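PDB 6ZJK: ribonucleoside-diphosphate reductase subunit beta from Clostridium botulinum, which forms the iron-binding R2 subunit of ribonucleotide reductase, probably supplying the radical used to reduce ribonucleoside diphosphates to deoxyribonucleoside diphosphates. Local coordinates for residues E204-F215 with F231-L242. Residues are numbered along the deposited sequence; the frame is centred on the assembly and turned at random.
Sequences EGIYFYSGFSFF and FKYINRDEVTHL. With FE (Fe (III) ion), chain G.
Glu204 and Glu238 reach from two nearly antiparallel helices to one iron(III) ion. Glu204 CB lies 3.2 Å from Glu238 OE2; Glu204 CG passes the same oxygen, and Glu204 CD, the carboxylate carbon, also lies against Glu238 OE2, at 3.2 Å. Glu204 OE1 rests against CB of His241, whereas Glu204 OE2 binds the iron at 2.1 Å and lies near the plane of the His241 ring, at its edge. Beyond CG the chain is extended (chi2 -151°), which carries the carboxylate across to the opposing helix. Glu238 instead bends at chi2 (79°): Glu238 OE2 takes the iron at a longer 2.5 Å, while OE1 sits over one face of the Phe208 ring. His241 ND1, a water and Glu137 complete the ligands, and Gln136 accepts a hydrogen bond from His241 NE2. Glu204 OE2 and Glu238 OE2 lie 3.0 Å apart, a closeness explained by the shared cation. Farther along, Tyr209 fits as a knob among Asn235, Glu238, Val239 and Leu242. CB of Asn235 lies over a face of Phe212, 4.3 Å from the ring centroid, and its ND2 is hydrogen-bonded to Tyr216. Phe215 and Phe231 form an offset stack, centroids 4.1 Å apart and planes at 9°. Such carboxylate and histidine ligands on packed antiparallel helices are characteristic of the ferritin-like helical bundle and the dinuclear metal site of class I ribonucleotide reductase R2 subunits.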
# COMPACT_ATOMS: atom_id res chain seq x y z
N GLU A 204 0.73 16.35 7.35
CA GLU A 204 -0.66 16.03 7.33
C GLU A 204 -1.57 16.89 8.13
O GLU A 204 -2.66 17.13 7.75
CB GLU A 204 -0.78 14.62 7.82
CG GLU A 204 0.12 13.71 7.03
CD GLU A 204 -0.33 12.29 6.91
OE1 GLU A 204 -0.37 11.66 7.94
OE2 GLU A 204 -0.61 11.83 5.80
N GLY A 205 -1.13 17.31 9.29
CA GLY A 205 -1.96 18.11 10.16
C GLY A 205 -1.88 19.60 9.93
O GLY A 205 -2.69 20.34 10.50
N ILE A 206 -0.93 20.06 9.11
CA ILE A 206 -0.76 21.50 8.88
C ILE A 206 -0.80 21.83 7.39
O ILE A 206 -1.65 22.63 6.96
CB ILE A 206 0.54 22.00 9.51
CG1 ILE A 206 0.54 21.75 11.03
CG2 ILE A 206 0.73 23.51 9.22
CD1 ILE A 206 -0.57 22.47 11.78
N TYR A 207 0.09 21.23 6.59
CA TYR A 207 0.20 21.64 5.18
C TYR A 207 -1.08 21.32 4.42
O TYR A 207 -1.60 22.18 3.70
CB TYR A 207 1.40 20.98 4.49
CG TYR A 207 2.75 21.24 5.16
CD1 TYR A 207 2.95 22.36 5.96
CD2 TYR A 207 3.81 20.35 5.00
CE1 TYR A 207 4.18 22.58 6.58
CE2 TYR A 207 5.04 20.57 5.61
CZ TYR A 207 5.21 21.69 6.40
OH TYR A 207 6.43 21.93 7.02
N PHE A 208 -1.64 20.17 4.69
CA PHE A 208 -2.81 19.80 4.01
C PHE A 208 -4.01 20.61 4.41
O PHE A 208 -4.81 20.89 3.60
CB PHE A 208 -3.07 18.28 4.05
CG PHE A 208 -2.68 17.58 2.80
CD1 PHE A 208 -3.50 17.57 1.73
CD2 PHE A 208 -1.50 16.99 2.71
CE1 PHE A 208 -3.11 16.96 0.58
CE2 PHE A 208 -1.10 16.40 1.56
CZ PHE A 208 -1.91 16.39 0.51
N TYR A 209 -4.12 20.94 5.67
CA TYR A 209 -5.24 21.72 6.19
C TYR A 209 -5.25 23.11 5.61
O TYR A 209 -6.24 23.64 5.34
CB TYR A 209 -5.31 21.66 7.73
CG TYR A 209 -6.02 20.44 8.19
CD1 TYR A 209 -5.40 19.25 8.23
CD2 TYR A 209 -7.32 20.47 8.54
CE1 TYR A 209 -6.04 18.11 8.62
CE2 TYR A 209 -7.98 19.35 8.94
CZ TYR A 209 -7.32 18.17 8.96
OH TYR A 209 -7.96 17.07 9.34
N SER A 210 -4.09 23.66 5.38
CA SER A 210 -4.00 24.95 4.69
C SER A 210 -4.56 24.86 3.28
O SER A 210 -5.24 25.78 2.81
CB SER A 210 -2.55 25.42 4.67
OG SER A 210 -2.38 26.56 3.82
N GLY A 211 -4.21 23.79 2.56
CA GLY A 211 -4.69 23.66 1.19
C GLY A 211 -6.20 23.47 1.13
O GLY A 211 -6.86 24.04 0.24
N PHE A 212 -6.75 22.73 2.08
CA PHE A 212 -8.17 22.50 2.06
C PHE A 212 -8.94 23.79 2.21
O PHE A 212 -9.93 23.96 1.60
CB PHE A 212 -8.70 21.52 3.14
CG PHE A 212 -8.07 20.17 3.16
CD1 PHE A 212 -7.84 19.47 2.02
CD2 PHE A 212 -7.73 19.60 4.35
CE1 PHE A 212 -7.24 18.24 2.04
CE2 PHE A 212 -7.13 18.38 4.40
CZ PHE A 212 -6.89 17.69 3.23
N SER A 213 -8.48 24.70 3.04
CA SER A 213 -9.25 25.92 3.25
C SER A 213 -9.37 26.75 1.98
O SER A 213 -10.32 27.53 1.85
CB SER A 213 -8.65 26.76 4.40
OG SER A 213 -7.39 27.30 4.06
N PHE A 214 -8.44 26.60 1.02
CA PHE A 214 -8.57 27.32 -0.24
C PHE A 214 -9.75 26.79 -1.06
O PHE A 214 -10.59 27.57 -1.52
CB PHE A 214 -7.28 27.24 -1.06
CG PHE A 214 -7.42 27.80 -2.47
CD1 PHE A 214 -7.48 29.17 -2.68
CD2 PHE A 214 -7.50 26.96 -3.58
CE1 PHE A 214 -7.63 29.70 -3.96
CE2 PHE A 214 -7.65 27.47 -4.87
CZ PHE A 214 -7.71 28.85 -5.06
N PHE A 215 -9.82 25.46 -1.24
CA PHE A 215 -10.86 24.88 -2.07
C PHE A 215 -12.23 25.05 -1.43
O PHE A 215 -13.21 25.34 -2.13
CB PHE A 215 -10.53 23.41 -2.36
CG PHE A 215 -9.29 23.27 -3.17
CD1 PHE A 215 -9.30 23.54 -4.53
CD2 PHE A 215 -8.08 22.97 -2.55
CE1 PHE A 215 -8.13 23.47 -5.27
CE2 PHE A 215 -6.91 22.90 -3.29
CZ PHE A 215 -6.93 23.15 -4.65
N PHE A 231 -12.10 17.13 -2.25
CA PHE A 231 -11.22 17.45 -1.13
C PHE A 231 -11.84 17.08 0.22
O PHE A 231 -11.09 16.81 1.16
CB PHE A 231 -10.79 18.93 -1.16
CG PHE A 231 -9.59 19.15 -2.06
CD1 PHE A 231 -8.31 18.81 -1.62
CD2 PHE A 231 -9.75 19.61 -3.38
CE1 PHE A 231 -7.20 18.94 -2.47
CE2 PHE A 231 -8.64 19.76 -4.24
CZ PHE A 231 -7.37 19.42 -3.78
N LYS A 232 -13.17 17.03 0.34
CA LYS A 232 -13.77 16.52 1.58
C LYS A 232 -13.43 15.05 1.79
O LYS A 232 -13.23 14.61 2.94
CB LYS A 232 -15.29 16.70 1.56
CG LYS A 232 -15.76 18.14 1.67
CD LYS A 232 -17.26 18.20 1.50
CE LYS A 232 -17.78 19.62 1.56
NZ LYS A 232 -19.27 19.68 1.52
N TYR A 233 -13.37 14.25 0.71
CA TYR A 233 -13.01 12.85 0.88
C TYR A 233 -11.55 12.71 1.30
O TYR A 233 -11.23 11.89 2.18
CB TYR A 233 -13.27 12.07 -0.42
CG TYR A 233 -14.72 11.68 -0.59
CD1 TYR A 233 -15.21 10.51 0.01
CD2 TYR A 233 -15.59 12.46 -1.32
CE1 TYR A 233 -16.53 10.14 -0.14
CE2 TYR A 233 -16.92 12.10 -1.49
CZ TYR A 233 -17.38 10.93 -0.90
OH TYR A 233 -18.70 10.56 -1.05
N ILE A 234 -10.72 13.54 0.76
CA ILE A 234 -9.33 13.52 1.11
C ILE A 234 -9.17 13.94 2.56
O ILE A 234 -8.39 13.40 3.24
CB ILE A 234 -8.53 14.45 0.23
CG1 ILE A 234 -8.65 14.07 -1.25
CG2 ILE A 234 -7.09 14.43 0.60
CD1 ILE A 234 -7.64 14.76 -2.10
N ASN A 235 -9.91 14.95 2.98
CA ASN A 235 -9.90 15.48 4.34
C ASN A 235 -10.28 14.33 5.29
O ASN A 235 -9.59 14.09 6.17
CB ASN A 235 -10.88 16.63 4.45
CG ASN A 235 -10.60 17.56 5.63
OD1 ASN A 235 -9.92 17.23 6.57
ND2 ASN A 235 -11.14 18.72 5.53
N ARG A 236 -11.36 13.64 5.02
CA ARG A 236 -11.76 12.49 5.78
C ARG A 236 -10.62 11.47 5.98
O ARG A 236 -10.32 11.14 7.09
CB ARG A 236 -12.96 11.87 5.19
CG ARG A 236 -13.53 10.77 6.04
CD ARG A 236 -14.80 10.25 5.49
NE ARG A 236 -14.64 9.46 4.29
CZ ARG A 236 -15.63 8.85 3.69
NH1 ARG A 236 -16.80 8.91 4.17
NH2 ARG A 236 -15.45 8.17 2.61
N ASP A 237 -9.93 11.08 4.94
CA ASP A 237 -8.84 10.19 5.07
C ASP A 237 -7.75 10.84 5.92
O ASP A 237 -7.20 10.23 6.73
CB ASP A 237 -8.20 9.80 3.72
CG ASP A 237 -9.06 8.88 2.85
OD1 ASP A 237 -10.04 8.32 3.24
OD2 ASP A 237 -8.72 8.76 1.70
N GLU A 238 -7.46 12.11 5.73
CA GLU A 238 -6.44 12.78 6.48
C GLU A 238 -6.62 12.74 8.00
O GLU A 238 -5.72 12.66 8.71
CB GLU A 238 -6.25 14.20 5.98
CG GLU A 238 -4.98 14.83 6.38
CD GLU A 238 -3.81 14.39 5.54
OE1 GLU A 238 -3.58 14.84 4.43
OE2 GLU A 238 -3.12 13.51 5.94
N VAL A 239 -7.83 12.82 8.47
CA VAL A 239 -8.12 12.71 9.86
C VAL A 239 -7.61 11.41 10.45
O VAL A 239 -7.00 11.42 11.44
CB VAL A 239 -9.59 12.86 10.14
CG1 VAL A 239 -9.87 12.49 11.56
CG2 VAL A 239 -9.96 14.29 9.91
N THR A 240 -7.82 10.31 9.74
CA THR A 240 -7.36 9.01 10.13
C THR A 240 -5.87 8.93 10.09
O THR A 240 -5.30 8.30 10.90
CB THR A 240 -8.03 7.89 9.34
OG1 THR A 240 -7.54 7.83 8.01
CG2 THR A 240 -9.44 8.09 9.27
N HIS A 241 -5.22 9.62 9.19
CA HIS A 241 -3.76 9.57 9.13
C HIS A 241 -3.15 10.32 10.30
O HIS A 241 -2.11 10.01 10.75
CB HIS A 241 -3.18 10.13 7.84
CG HIS A 241 -3.65 9.44 6.59
ND1 HIS A 241 -3.14 9.75 5.36
CD2 HIS A 241 -4.55 8.46 6.39
CE1 HIS A 241 -3.74 9.01 4.46
NE2 HIS A 241 -4.62 8.24 5.05
N LEU A 242 -3.82 11.34 10.74
CA LEU A 242 -3.42 12.14 11.86
C LEU A 242 -3.48 11.32 13.13
O LEU A 242 -2.55 11.22 13.79
CB LEU A 242 -4.41 13.26 11.98
CG LEU A 242 -3.96 14.65 12.18
CD1 LEU A 242 -2.77 14.93 11.34
CD2 LEU A 242 -5.10 15.57 11.84
FE FE G . -2.21 11.72 4.38
O HOH W 1 -4.12 12.02 3.43